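Local structure of predicted ATPase of the ABC class (5D6A) at residues 513-518 and 534-539; 119-124 and 550-555; 470-475 and 491-496. The protein is a predicted ABC-class ATPase that binds the ATP analogue AMP-PNP in its P-loop domain and probably hydrolyses ATP. One frame throughout, in Å; residues are numbered along the deposited sequence.

Contact 1: residues 513-518 and 534-539; sequences GWVWYQ and SELLGD. Unlike the reference sequence in segment 534-539: Ser534 (reference Asn).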
ATOM      1  N   GLY A 513       9.964  12.838   9.943  1.00 27.79           N
ATOM      2  CA  GLY A 513      10.052  14.067   9.168  1.00 27.94           C
ATOM      3  C   GLY A 513      10.667  15.201   9.967  1.00 29.38           C
ATOM      4  O   GLY A 513      11.424  16.012   9.424  1.00 30.55           O
ATOM      5  N   TRP A 514      10.354  15.269  11.260  1.00 28.81           N
ATOM      6  CA  TRP A 514      10.910  16.334  12.097  1.00 29.53           C
ATOM      7  C   TRP A 514      12.370  16.082  12.498  1.00 29.70           C
ATOM      8  O   TRP A 514      13.055  16.998  12.949  1.00 30.68           O
ATOM      9  CB  TRP A 514       9.998  16.645  13.283  1.00 30.19           C
ATOM     10  CG  TRP A 514       8.756  17.332  12.811  1.00 30.60           C
ATOM     11  CD1 TRP A 514       7.513  16.789  12.670  1.00 30.10           C
ATOM     12  CD2 TRP A 514       8.659  18.680  12.335  1.00 31.92           C
ATOM     13  NE1 TRP A 514       6.640  17.721  12.169  1.00 30.98           N
ATOM     14  CE2 TRP A 514       7.317  18.893  11.955  1.00 32.27           C
ATOM     15  CE3 TRP A 514       9.573  19.736  12.210  1.00 32.92           C
ATOM     16  CZ2 TRP A 514       6.862  20.119  11.459  1.00 33.76           C
ATOM     17  CZ3 TRP A 514       9.122  20.955  11.718  1.00 34.48           C
ATOM     18  CH2 TRP A 514       7.778  21.135  11.347  1.00 34.95           C
ATOM     19  N   VAL A 515      12.843  14.850  12.317  1.00 28.90           N
ATOM     20  CA  VAL A 515      14.249  14.541  12.560  1.00 29.50           C
ATOM     21  C   VAL A 515      15.011  15.058  11.351  1.00 30.17           C
ATOM     22  O   VAL A 515      16.068  15.667  11.485  1.00 31.50           O
ATOM     23  CB  VAL A 515      14.502  13.034  12.746  1.00 28.63           C
ATOM     24  CG1 VAL A 515      15.991  12.721  12.686  1.00 28.92           C
ATOM     25  CG2 VAL A 515      13.901  12.557  14.060  1.00 28.91           C
ATOM     26  N   TRP A 516      14.450  14.813  10.169  1.00 30.39           N
ATOM     27  CA  TRP A 516      15.019  15.293   8.906  1.00 31.72           C
ATOM     28  C   TRP A 516      15.170  16.807   8.981  1.00 33.30           C
ATOM     29  O   TRP A 516      16.201  17.359   8.599  1.00 34.61           O
ATOM     30  CB  TRP A 516      14.082  14.930   7.751  1.00 31.48           C
ATOM     31  CG  TRP A 516      14.027  13.460   7.413  1.00 30.14           C
ATOM     32  CD1 TRP A 516      14.455  12.413   8.182  1.00 29.51           C
ATOM     33  CD2 TRP A 516      13.382  12.880   6.279  1.00 29.61           C
ATOM     34  NE1 TRP A 516      14.189  11.222   7.554  1.00 28.87           N
ATOM     35  CE2 TRP A 516      13.518  11.479   6.389  1.00 29.08           C
ATOM     36  CE3 TRP A 516      12.726  13.409   5.164  1.00 30.46           C
ATOM     37  CZ2 TRP A 516      13.024  10.602   5.428  1.00 29.14           C
ATOM     38  CZ3 TRP A 516      12.234  12.537   4.209  1.00 30.66           C
ATOM     39  CH2 TRP A 516      12.386  11.146   4.347  1.00 30.05           C
ATOM     40  N   TYR A 517      14.132  17.466   9.492  1.00 34.39           N
ATOM     41  CA  TYR A 517      14.121  18.919   9.648  1.00 35.86           C
ATOM     42  C   TYR A 517      15.324  19.388  10.459  1.00 37.55           C
ATOM     43  O   TYR A 517      15.888  20.442  10.181  1.00 40.01           O
ATOM     44  CB  TYR A 517      12.813  19.375  10.314  1.00 36.00           C
ATOM     45  CG  TYR A 517      12.697  20.875  10.510  1.00 38.10           C
ATOM     46  CD1 TYR A 517      12.258  21.701   9.477  1.00 38.84           C
ATOM     47  CD2 TYR A 517      13.014  21.467  11.731  1.00 39.10           C
ATOM     48  CE1 TYR A 517      12.148  23.071   9.650  1.00 41.20           C
ATOM     49  CE2 TYR A 517      12.907  22.836  11.915  1.00 41.71           C
ATOM     50  CZ  TYR A 517      12.475  23.636  10.872  1.00 42.71           C
ATOM     51  OH  TYR A 517      12.370  24.998  11.049  1.00 44.26           O
ATOM     52  N   GLN A 518      15.712  18.599  11.458  1.00 38.06           N
ATOM     53  CA  GLN A 518      16.857  18.942  12.305  1.00 40.36           C
ATOM     54  C   GLN A 518      18.176  18.679  11.591  1.00 39.63           C
ATOM     55  O   GLN A 518      19.133  19.438  11.755  1.00 40.84           O
ATOM     56  CB  GLN A 518      16.808  18.184  13.634  1.00 41.66           C
ATOM     57  CG  GLN A 518      15.635  18.584  14.512  1.00 43.84           C
ATOM     58  CD  GLN A 518      15.626  17.870  15.845  1.00 46.67           C
ATOM     59  OE1 GLN A 518      16.616  17.255  16.244  1.00 49.11           O
ATOM     60  NE2 GLN A 518      14.505  17.958  16.551  1.00 48.96           N
ATOM     61  N   SER A 534      20.841   8.980  16.091  1.00 39.84           N
ATOM     62  CA  SER A 534      20.729   8.358  17.406  1.00 41.68           C
ATOM     63  C   SER A 534      20.954   9.387  18.519  1.00 42.98           C
ATOM     64  O   SER A 534      20.257   9.379  19.535  1.00 42.24           O
ATOM     65  CB  SER A 534      21.738   7.215  17.533  1.00 43.91           C
ATOM     66  OG  SER A 534      21.612   6.556  18.781  1.00 46.76           O
ATOM     67  N   GLU A 535      21.926  10.272  18.309  1.00 44.63           N
ATOM     68  CA  GLU A 535      22.249  11.321  19.279  1.00 46.84           C
ATOM     69  C   GLU A 535      21.169  12.406  19.343  1.00 46.39           C
ATOM     70  O   GLU A 535      20.958  13.004  20.395  1.00 47.25           O
ATOM     71  CB  GLU A 535      23.614  11.936  18.960  1.00 48.38           C
ATOM     72  CG  GLU A 535      24.773  10.971  19.167  1.00 51.08           C
ATOM     73  CD  GLU A 535      26.115  11.529  18.721  1.00 53.61           C
ATOM     74  OE1 GLU A 535      26.141  12.601  18.080  1.00 53.77           O
ATOM     75  OE2 GLU A 535      27.147  10.881  19.005  1.00 55.66           O
ATOM     76  N   LEU A 536      20.492  12.656  18.224  1.00 45.68           N
ATOM     77  CA  LEU A 536      19.417  13.653  18.185  1.00 47.19           C
ATOM     78  C   LEU A 536      18.210  13.171  18.983  1.00 49.68           C
ATOM     79  O   LEU A 536      17.494  13.973  19.587  1.00 53.16           O
ATOM     80  CB  LEU A 536      18.991  13.950  16.746  1.00 45.06           C
ATOM     81  CG  LEU A 536      20.042  14.584  15.829  1.00 45.76           C
ATOM     82  CD1 LEU A 536      19.525  14.645  14.401  1.00 44.40           C
ATOM     83  CD2 LEU A 536      20.442  15.965  16.321  1.00 47.55           C
ATOM     84  N   LEU A 537      17.997  11.855  18.981  1.00 50.18           N
ATOM     85  CA  LEU A 537      16.890  11.233  19.703  1.00 50.27           C
ATOM     86  C   LEU A 537      17.366  10.719  21.071  1.00 55.26           C
ATOM     87  O   LEU A 537      16.902   9.683  21.553  1.00 55.39           O
ATOM     88  CB  LEU A 537      16.325  10.075  18.875  1.00 46.98           C
ATOM     89  CG  LEU A 537      15.819  10.415  17.466  1.00 44.01           C
ATOM     90  CD1 LEU A 537      15.552   9.144  16.672  1.00 42.21           C
ATOM     91  CD2 LEU A 537      14.581  11.299  17.514  1.00 42.03           C
ATOM     92  N   GLY A 538      18.276  11.464  21.697  1.00 59.53           N
ATOM     93  CA  GLY A 538      18.846  11.069  22.982  1.00 67.29           C
ATOM     94  C   GLY A 538      18.016  11.416  24.205  1.00 73.56           C
ATOM     95  O   GLY A 538      18.368  12.319  24.968  1.00 78.65           O
ATOM     96  N   ASP A 539      16.910  10.697  24.385  1.00 77.08           N
ATOM     97  CA  ASP A 539      16.009  10.856  25.538  1.00 81.16           C
ATOM     98  C   ASP A 539      15.232  12.186  25.534  1.00 76.89           C
ATOM     99  O   ASP A 539      14.042  12.203  25.844  1.00 78.03           O
ATOM    100  CB  ASP A 539      16.778  10.655  26.853  1.00 90.08           C
ATOM    101  CG  ASP A 539      15.863  10.305  28.024  1.00 99.41           C
ATOM    102  OD1 ASP A 539      14.676  10.695  28.014  1.00104.80           O
ATOM    103  OD2 ASP A 539      16.341   9.634  28.964  1.00106.11           O
TER

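Contact 2: residues 119-124 and 550-555; sequences SLHGQT and DLAKPR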
ATOM      1  N   SER A 119      -3.876  11.761  20.698  1.00 46.25           N
ATOM      2  CA  SER A 119      -3.289  10.718  19.857  1.00 47.87           C
ATOM      3  C   SER A 119      -2.949   9.429  20.622  1.00 47.75           C
ATOM      4  O   SER A 119      -2.049   9.413  21.464  1.00 47.58           O
ATOM      5  CB  SER A 119      -2.041  11.267  19.160  1.00 48.45           C
ATOM      6  OG  SER A 119      -1.558  10.362  18.185  1.00 51.51           O
ATOM      7  N   LEU A 120      -3.683   8.355  20.322  1.00 48.53           N
ATOM      8  CA  LEU A 120      -3.451   7.041  20.935  1.00 47.56           C
ATOM      9  C   LEU A 120      -2.725   6.163  19.932  1.00 47.40           C
ATOM     10  O   LEU A 120      -2.730   6.453  18.735  1.00 47.71           O
ATOM     11  CB  LEU A 120      -4.763   6.382  21.351  1.00 48.62           C
ATOM     12  CG  LEU A 120      -5.577   7.117  22.415  1.00 48.96           C
ATOM     13  CD1 LEU A 120      -6.893   6.392  22.658  1.00 50.26           C
ATOM     14  CD2 LEU A 120      -4.782   7.255  23.705  1.00 47.66           C
ATOM     15  N   HIS A 121      -2.128   5.075  20.411  1.00 48.07           N
ATOM     16  CA  HIS A 121      -1.332   4.204  19.546  1.00 49.87           C
ATOM     17  C   HIS A 121      -1.786   2.749  19.528  1.00 49.02           C
ATOM     18  O   HIS A 121      -0.962   1.833  19.451  1.00 51.08           O
ATOM     19  CB  HIS A 121       0.132   4.308  19.966  1.00 50.98           C
ATOM     20  CG  HIS A 121       0.589   5.720  20.131  1.00 52.30           C
ATOM     21  ND1 HIS A 121       0.512   6.384  21.336  1.00 52.36           N
ATOM     22  CD2 HIS A 121       1.062   6.619  19.234  1.00 53.73           C
ATOM     23  CE1 HIS A 121       0.947   7.620  21.181  1.00 53.83           C
ATOM     24  NE2 HIS A 121       1.289   7.789  19.916  1.00 54.33           N
ATOM     25  N   GLY A 122      -3.099   2.548  19.582  1.00 46.04           N
ATOM     26  CA  GLY A 122      -3.682   1.212  19.520  1.00 44.68           C
ATOM     27  C   GLY A 122      -3.165   0.219  20.542  1.00 42.58           C
ATOM     28  O   GLY A 122      -3.224   0.464  21.750  1.00 41.08           O
ATOM     29  N   GLN A 123      -2.642  -0.898  20.045  1.00 41.72           N
ATOM     30  CA  GLN A 123      -2.151  -1.982  20.897  1.00 41.41           C
ATOM     31  C   GLN A 123      -0.737  -1.795  21.442  1.00 39.98           C
ATOM     32  O   GLN A 123      -0.277  -2.614  22.240  1.00 40.03           O
ATOM     33  CB  GLN A 123      -2.217  -3.304  20.125  1.00 42.45           C
ATOM     34  CG  GLN A 123      -3.609  -3.647  19.641  1.00 43.80           C
ATOM     35  CD  GLN A 123      -4.582  -3.840  20.780  1.00 43.94           C
ATOM     36  OE1 GLN A 123      -5.551  -3.094  20.911  1.00 44.95           O
ATOM     37  NE2 GLN A 123      -4.307  -4.815  21.637  1.00 43.91           N
ATOM     38  N   THR A 124      -0.051  -0.734  21.029  1.00 38.79           N
ATOM     39  CA  THR A 124       1.323  -0.502  21.479  1.00 38.96           C
ATOM     40  C   THR A 124       1.462   0.636  22.481  1.00 37.96           C
ATOM     41  O   THR A 124       0.574   1.473  22.627  1.00 38.04           O
ATOM     42  CB  THR A 124       2.263  -0.197  20.290  1.00 39.22           C
ATOM     43  OG1 THR A 124       1.774   0.941  19.571  1.00 39.00           O
ATOM     44  CG2 THR A 124       2.356  -1.390  19.350  1.00 40.72           C
ATOM     45  N   ASP A 550       1.100  14.791  18.308  1.00 42.18           N
ATOM     46  CA  ASP A 550       1.054  13.569  17.499  1.00 40.56           C
ATOM     47  C   ASP A 550       2.439  13.175  16.970  1.00 38.63           C
ATOM     48  O   ASP A 550       2.658  13.068  15.758  1.00 37.41           O
ATOM     49  CB  ASP A 550       0.024  13.704  16.361  1.00 40.66           C
ATOM     50  CG  ASP A 550       0.197  14.979  15.543  1.00 40.87           C
ATOM     51  OD1 ASP A 550       0.987  15.858  15.947  1.00 41.08           O
ATOM     52  OD2 ASP A 550      -0.478  15.110  14.497  1.00 41.46           O
ATOM     53  N   LEU A 551       3.360  12.958  17.907  1.00 38.05           N
ATOM     54  CA  LEU A 551       4.726  12.539  17.606  1.00 35.68           C
ATOM     55  C   LEU A 551       5.137  11.396  18.541  1.00 35.25           C
ATOM     56  O   LEU A 551       4.809  11.408  19.733  1.00 35.32           O
ATOM     57  CB  LEU A 551       5.696  13.709  17.781  1.00 37.02           C
ATOM     58  CG  LEU A 551       5.531  14.928  16.870  1.00 37.27           C
ATOM     59  CD1 LEU A 551       6.441  16.055  17.332  1.00 38.00           C
ATOM     60  CD2 LEU A 551       5.815  14.569  15.418  1.00 36.01           C
ATOM     61  N   ALA A 552       5.849  10.412  17.991  1.00 33.51           N
ATOM     62  CA  ALA A 552       6.332   9.257  18.753  1.00 32.87           C
ATOM     63  C   ALA A 552       7.779   8.975  18.367  1.00 31.70           C
ATOM     64  O   ALA A 552       8.115   8.996  17.180  1.00 29.21           O
ATOM     65  CB  ALA A 552       5.466   8.043  18.469  1.00 33.08           C
ATOM     66  N   LYS A 553       8.636   8.710  19.356  1.00 33.01           N
ATOM     67  CA  LYS A 553      10.049   8.457  19.075  1.00 33.50           C
ATOM     68  C   LYS A 553      10.228   7.317  18.083  1.00 32.71           C
ATOM     69  O   LYS A 553       9.810   6.190  18.351  1.00 33.06           O
ATOM     70  CB  LYS A 553      10.852   8.139  20.343  1.00 36.73           C
ATOM     71  CG  LYS A 553      12.309   7.790  20.028  1.00 38.06           C
ATOM     72  CD  LYS A 553      13.143   7.404  21.239  1.00 41.46           C
ATOM     73  CE  LYS A 553      13.374   8.581  22.162  1.00 44.51           C
ATOM     74  NZ  LYS A 553      14.356   8.267  23.238  1.00 47.83           N
ATOM     75  N   PRO A 554      10.856   7.609  16.933  1.00 31.65           N
ATOM     76  CA  PRO A 554      11.112   6.590  15.935  1.00 31.33           C
ATOM     77  C   PRO A 554      12.486   5.974  16.139  1.00 32.36           C
ATOM     78  O   PRO A 554      13.336   6.577  16.794  1.00 33.60           O
ATOM     79  CB  PRO A 554      11.103   7.389  14.639  1.00 29.78           C
ATOM     80  CG  PRO A 554      11.690   8.704  15.032  1.00 29.72           C
ATOM     81  CD  PRO A 554      11.313   8.934  16.474  1.00 30.72           C
ATOM     82  N   ARG A 555      12.700   4.781  15.593  1.00 32.78           N
ATOM     83  CA  ARG A 555      14.000   4.135  15.689  1.00 33.45           C
ATOM     84  C   ARG A 555      14.956   4.813  14.714  1.00 32.80           C
ATOM     85  O   ARG A 555      14.545   5.206  13.619  1.00 31.02           O
ATOM     86  CB  ARG A 555      13.911   2.659  15.325  1.00 34.39           C
ATOM     87  CG  ARG A 555      12.992   1.834  16.201  1.00 35.92           C
ATOM     88  CD  ARG A 555      13.161   0.358  15.883  1.00 37.47           C
ATOM     89  NE  ARG A 555      12.806   0.045  14.502  1.00 36.30           N
ATOM     90  CZ  ARG A 555      13.006  -1.139  13.926  1.00 37.73           C
ATOM     91  NH1 ARG A 555      13.582  -2.135  14.595  1.00 40.22           N
ATOM     92  NH2 ARG A 555      12.642  -1.326  12.665  1.00 37.62           N
TER

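Contact 3: residues 470-475 and 491-496; sequences MNILTD and GKEFTD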
HETATM    1  N   MSE A 470      17.699  21.017   3.500  1.00 43.23           N
HETATM    2  CA  MSE A 470      17.194  22.380   3.690  1.00 44.61           C
HETATM    3  C   MSE A 470      16.656  22.918   2.391  1.00 46.07           C
HETATM    4  O   MSE A 470      15.640  23.614   2.375  1.00 46.97           O
HETATM    5  CB  MSE A 470      18.334  23.262   4.210  1.00 46.04           C
HETATM    6  CG  MSE A 470      17.947  24.721   4.432  1.00 47.87           C
HETATM    7 SE   MSE A 470      16.527  24.868   5.784  1.00 47.77          SE
HETATM    8  CE  MSE A 470      17.654  24.833   7.398  1.00 48.03           C
ATOM      9  N   ASN A 471      17.334  22.597   1.290  1.00 46.72           N
ATOM     10  CA  ASN A 471      16.911  23.045  -0.036  1.00 48.87           C
ATOM     11  C   ASN A 471      15.526  22.517  -0.412  1.00 48.02           C
ATOM     12  O   ASN A 471      14.747  23.206  -1.070  1.00 49.31           O
ATOM     13  CB  ASN A 471      17.944  22.636  -1.091  1.00 50.21           C
ATOM     14  CG  ASN A 471      19.296  23.292  -0.869  1.00 52.06           C
ATOM     15  OD1 ASN A 471      19.444  24.174  -0.025  1.00 52.70           O
ATOM     16  ND2 ASN A 471      20.289  22.865  -1.631  1.00 54.11           N
ATOM     17  N   ILE A 472      15.225  21.295   0.015  1.00 46.85           N
ATOM     18  CA  ILE A 472      13.925  20.688  -0.248  1.00 46.32           C
ATOM     19  C   ILE A 472      12.852  21.430   0.552  1.00 46.52           C
ATOM     20  O   ILE A 472      11.754  21.664   0.050  1.00 47.67           O
ATOM     21  CB  ILE A 472      13.925  19.185   0.101  1.00 44.61           C
ATOM     22  CG1 ILE A 472      15.008  18.455  -0.703  1.00 44.91           C
ATOM     23  CG2 ILE A 472      12.558  18.567  -0.173  1.00 44.11           C
ATOM     24  CD1 ILE A 472      15.131  16.985  -0.366  1.00 44.03           C
ATOM     25  N   LEU A 473      13.175  21.805   1.790  1.00 45.68           N
ATOM     26  CA  LEU A 473      12.233  22.548   2.629  1.00 46.02           C
ATOM     27  C   LEU A 473      11.929  23.930   2.061  1.00 49.85           C
ATOM     28  O   LEU A 473      10.771  24.342   2.035  1.00 51.73           O
ATOM     29  CB  LEU A 473      12.761  22.694   4.058  1.00 44.69           C
ATOM     30  CG  LEU A 473      12.745  21.464   4.968  1.00 42.47           C
ATOM     31  CD1 LEU A 473      13.568  21.725   6.216  1.00 42.36           C
ATOM     32  CD2 LEU A 473      11.323  21.077   5.341  1.00 41.36           C
ATOM     33  N   THR A 474      12.961  24.646   1.618  1.00 52.31           N
ATOM     34  CA  THR A 474      12.776  25.990   1.059  1.00 54.67           C
ATOM     35  C   THR A 474      11.911  25.944  -0.197  1.00 55.72           C
ATOM     36  O   THR A 474      10.972  26.728  -0.340  1.00 58.39           O
ATOM     37  CB  THR A 474      14.119  26.686   0.744  1.00 56.49           C
ATOM     38  OG1 THR A 474      14.915  25.847  -0.099  1.00 58.20           O
ATOM     39  CG2 THR A 474      14.888  26.982   2.022  1.00 55.78           C
ATOM     40  N   ASP A 475      12.225  25.021  -1.101  1.00 54.65           N
ATOM     41  CA  ASP A 475      11.450  24.864  -2.330  1.00 55.53           C
ATOM     42  C   ASP A 475      10.048  24.345  -2.028  1.00 54.14           C
ATOM     43  O   ASP A 475       9.117  24.586  -2.794  1.00 55.38           O
ATOM     44  CB  ASP A 475      12.148  23.900  -3.299  1.00 56.27           C
ATOM     45  CG  ASP A 475      13.465  24.448  -3.844  1.00 58.13           C
ATOM     46  OD1 ASP A 475      13.723  25.664  -3.699  1.00 59.87           O
ATOM     47  OD2 ASP A 475      14.234  23.659  -4.439  1.00 57.16           O
ATOM     48  N   GLY A 491       8.479  18.779   2.198  1.00 41.27           N
ATOM     49  CA  GLY A 491       8.488  19.809   1.167  1.00 43.84           C
ATOM     50  C   GLY A 491       7.514  19.377   0.083  1.00 45.03           C
ATOM     51  O   GLY A 491       6.342  19.120   0.360  1.00 45.71           O
ATOM     52  N   LYS A 492       8.001  19.287  -1.148  1.00 46.29           N
ATOM     53  CA  LYS A 492       7.190  18.835  -2.276  1.00 47.94           C
ATOM     54  C   LYS A 492       7.414  17.335  -2.524  1.00 45.46           C
ATOM     55  O   LYS A 492       6.717  16.723  -3.332  1.00 46.04           O
ATOM     56  CB  LYS A 492       7.548  19.649  -3.532  1.00 51.63           C
ATOM     57  CG  LYS A 492       7.149  21.118  -3.436  1.00 54.80           C
ATOM     58  CD  LYS A 492       7.882  22.052  -4.404  1.00 58.85           C
ATOM     59  CE  LYS A 492       7.659  21.753  -5.881  1.00 61.82           C
ATOM     60  NZ  LYS A 492       8.350  20.526  -6.366  1.00 61.06           N
ATOM     61  N   GLU A 493       8.368  16.748  -1.796  1.00 42.87           N
ATOM     62  CA  GLU A 493       8.740  15.341  -1.965  1.00 40.74           C
ATOM     63  C   GLU A 493       7.933  14.371  -1.108  1.00 38.02           C
ATOM     64  O   GLU A 493       7.743  14.593   0.085  1.00 36.12           O
ATOM     65  CB  GLU A 493      10.225  15.166  -1.640  1.00 39.99           C
ATOM     66  CG  GLU A 493      11.136  16.095  -2.427  1.00 42.46           C
ATOM     67  CD  GLU A 493      11.013  15.909  -3.924  1.00 44.83           C
ATOM     68  OE1 GLU A 493      10.936  14.748  -4.376  1.00 45.92           O
ATOM     69  OE2 GLU A 493      11.010  16.924  -4.649  1.00 48.11           O
ATOM     70  N   PHE A 494       7.475  13.289  -1.736  1.00 37.71           N
ATOM     71  CA  PHE A 494       6.709  12.246  -1.062  1.00 36.49           C
ATOM     72  C   PHE A 494       7.523  10.967  -1.005  1.00 35.56           C
ATOM     73  O   PHE A 494       8.015  10.499  -2.026  1.00 35.95           O
ATOM     74  CB  PHE A 494       5.395  11.978  -1.792  1.00 37.52           C
ATOM     75  CG  PHE A 494       4.408  13.101  -1.692  1.00 38.47           C
ATOM     76  CD1 PHE A 494       3.478  13.130  -0.662  1.00 37.27           C
ATOM     77  CD2 PHE A 494       4.406  14.127  -2.624  1.00 40.45           C
ATOM     78  CE1 PHE A 494       2.562  14.160  -0.564  1.00 38.71           C
ATOM     79  CE2 PHE A 494       3.491  15.162  -2.533  1.00 41.76           C
ATOM     80  CZ  PHE A 494       2.569  15.179  -1.500  1.00 41.15           C
ATOM     81  N   THR A 495       7.654  10.407   0.194  1.00 34.86           N
ATOM     82  CA  THR A 495       8.415   9.180   0.398  1.00 34.78           C
ATOM     83  C   THR A 495       7.482   8.020   0.701  1.00 34.23           C
ATOM     84  O   THR A 495       6.683   8.085   1.628  1.00 34.63           O
ATOM     85  CB  THR A 495       9.403   9.324   1.568  1.00 34.24           C
ATOM     86  OG1 THR A 495      10.279  10.432   1.322  1.00 35.66           O
ATOM     87  CG2 THR A 495      10.229   8.056   1.737  1.00 33.71           C
ATOM     88  N   ASP A 496       7.599   6.958  -0.083  1.00 35.04           N
ATOM     89  CA  ASP A 496       6.781   5.771   0.097  1.00 35.18           C
ATOM     90  C   ASP A 496       7.406   4.881   1.183  1.00 33.80           C
ATOM     91  O   ASP A 496       8.544   4.423   1.051  1.00 33.37           O
ATOM     92  CB  ASP A 496       6.670   5.019  -1.229  1.00 36.88           C
ATOM     93  CG  ASP A 496       5.731   3.842  -1.157  1.00 38.59           C
ATOM     94  OD1 ASP A 496       5.248   3.522  -0.051  1.00 38.40           O
ATOM     95  OD2 ASP A 496       5.473   3.231  -2.214  1.00 41.81           O
TER
HETATM   96  O   HOH W   1      10.291  20.428  -2.099  1.00 38.90           O

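Contact 1: residues 513-518 and 534-539
Val515 of helix 506-519 meets Leu536 and Leu537 at the C-terminal end of helix 529-536, a helix-helix packing within the MRB1590-type C-terminal domain. The backbones come closest at Val515 and Leu536, whose CA atoms are 7.7 Å apart, and the contact is made by side chains. The tighter part lies at Val515 CG2, which touches Leu537 CD2 at 3.7 Å, the two side chains crossing at about a right angle. Leu537 is the first residue to leave helical geometry, and although its CB does not point straight at the helix, its CD2 methyl reaches back to it. The other valine branch, CG1, lies anti to the backbone N (chi1 167°) and makes a looser approach of 4.4 Å to Leu536 CD1.

Met545, from a loop, and Val559 of helix 556-564 also pack on Val515, which keeps this side buried. Leu536 is partly exposed, yet it still carries much of the contact, its CB directed at helix 506-519 and its two methyls divided between Val515 and Gln518. Beyond Leu537 the chain leaves the contact for the solvent, passing through an inverse gamma turn centred on the exposed Gly538 to Asp539, which is exposed as well.

No hydrogen bond joins the two segments. Gln518, extended beyond CG, runs past Leu536 in the opposite direction, and its amide meets hydrocarbon: Gln518 OE1 lies 4.0 Å from Leu536 CD2 and 4.1 Å from Leu536 CB.

Contact 2: residues 119-124 and 550-555
Ser119 lies over the backbone end of Asp550, its CB 4.2 Å from Asp550 CA and its OG 4.1 Å from Asp550 CB. With chi1 of -171°, OG swings away from the backbone N of Ser119 and over the aspartate. No hydrogen bond crosses between the segments. The Asp550 carboxylate instead turns away from the serine to a pair of arginines, OD1 forming a salt bridge with Arg72 and OD2 one with Arg143. With an arginine on each oxygen, the two bonds would restrict the rotation of the carboxylate and probably favour the anion.

Two residues further along, the chains have drawn apart, the CA atoms of His121 and Ala552 being 9.2 Å from each other, and the imidazole spans the gap. His121 NE2 comes to 4.4 Å from Ala552 CB, the methyl approaching the ring obliquely. Asp507 OD2 is hydrogen-bonded to Ser119 OG and more weakly to His121 NE2, so one carboxylate of helix 506-519 is a partner of both side chains.

The backbone of His121 opens a type II' beta turn that closes at Thr124 and has Gly122 in its second position. His121 O receives two bonds from Thr124, from N at 3.1 Å and from OG1 at 2.9 Å, the latter in the carbonyl plane; the two bonds close the turn.

The contact thus joins two loops from the N-terminal and C-terminal family regions, far apart in sequence: strands 71-78 and 137-144 supply the arginines to Asp550, helix 506-519 touches Ala552, and helix 92-109 lies beside Leu120.

Contact 3: residues 470-475 and 491-496
Ile472 is the first residue of 470-475 to touch the hairpin tip and edge strand formed by 491-496. Its CG2 branch, anti to the backbone N, meets Glu493 CG at 3.6 Å, the two side chains crossing roughly at a right angle; the glutamate bends at chi2 (-59°), and it is CG that makes the touch. The carbonyl of Ile472 faces the turn as well. Its O lies 3.9 Å from Gly491 CA, and a water donates to it at 2.9 Å while accepting from Lys492 N at 2.7 Å, which links helix backbone to hairpin backbone.

The CB of Leu473 points away from the hairpin, and its side chain touches Tyr517 and Phe490. Thr474 is exposed, and its OG1 donates to Asn471 O, approaching from above the carbonyl plane, on the same face as Asp475 N.

At Asp475 the helix ends, and its carbonyl O is met by Lys492 CD at 3.2 Å. The opposite charges stay well apart, Asp475 OD2 being 6.9 Å from Lys492 NZ, so no salt bridge forms between these two exposed residues.

Gly491 and Lys492 form the short connection of the beta hairpin between strands 487-490 and 493-496; helix 468-475 lies against this three-stranded antiparallel sheet, with Phe490 touching both Ile472 and Leu473, and helix 506-519 against Leu473.

Overall arrangement
From the N terminus, the chain first passes residues 119-124 in the N-terminal domain, then runs through the nucleotide-binding P-loop domain before residues 550-555 return to close contact 2, a loop of 425 intervening residues. Contacts 3 and 1 are both nested inside it and follow in series, each closing a loop of 15 residues. Contact 3 ties a helix to the small antiparallel sheet, whose last strand leads on to the helix that opens contact 1. They meet where Tyr517 CD1 touches Leu473 CD1 and Trp516 CH2 nears Thr495 OG1. Contact 1 in turn adjoins contact 2 through Leu537 and Pro554, whereas contacts 2 and 3 stay about 13 Å apart at their nearest atoms.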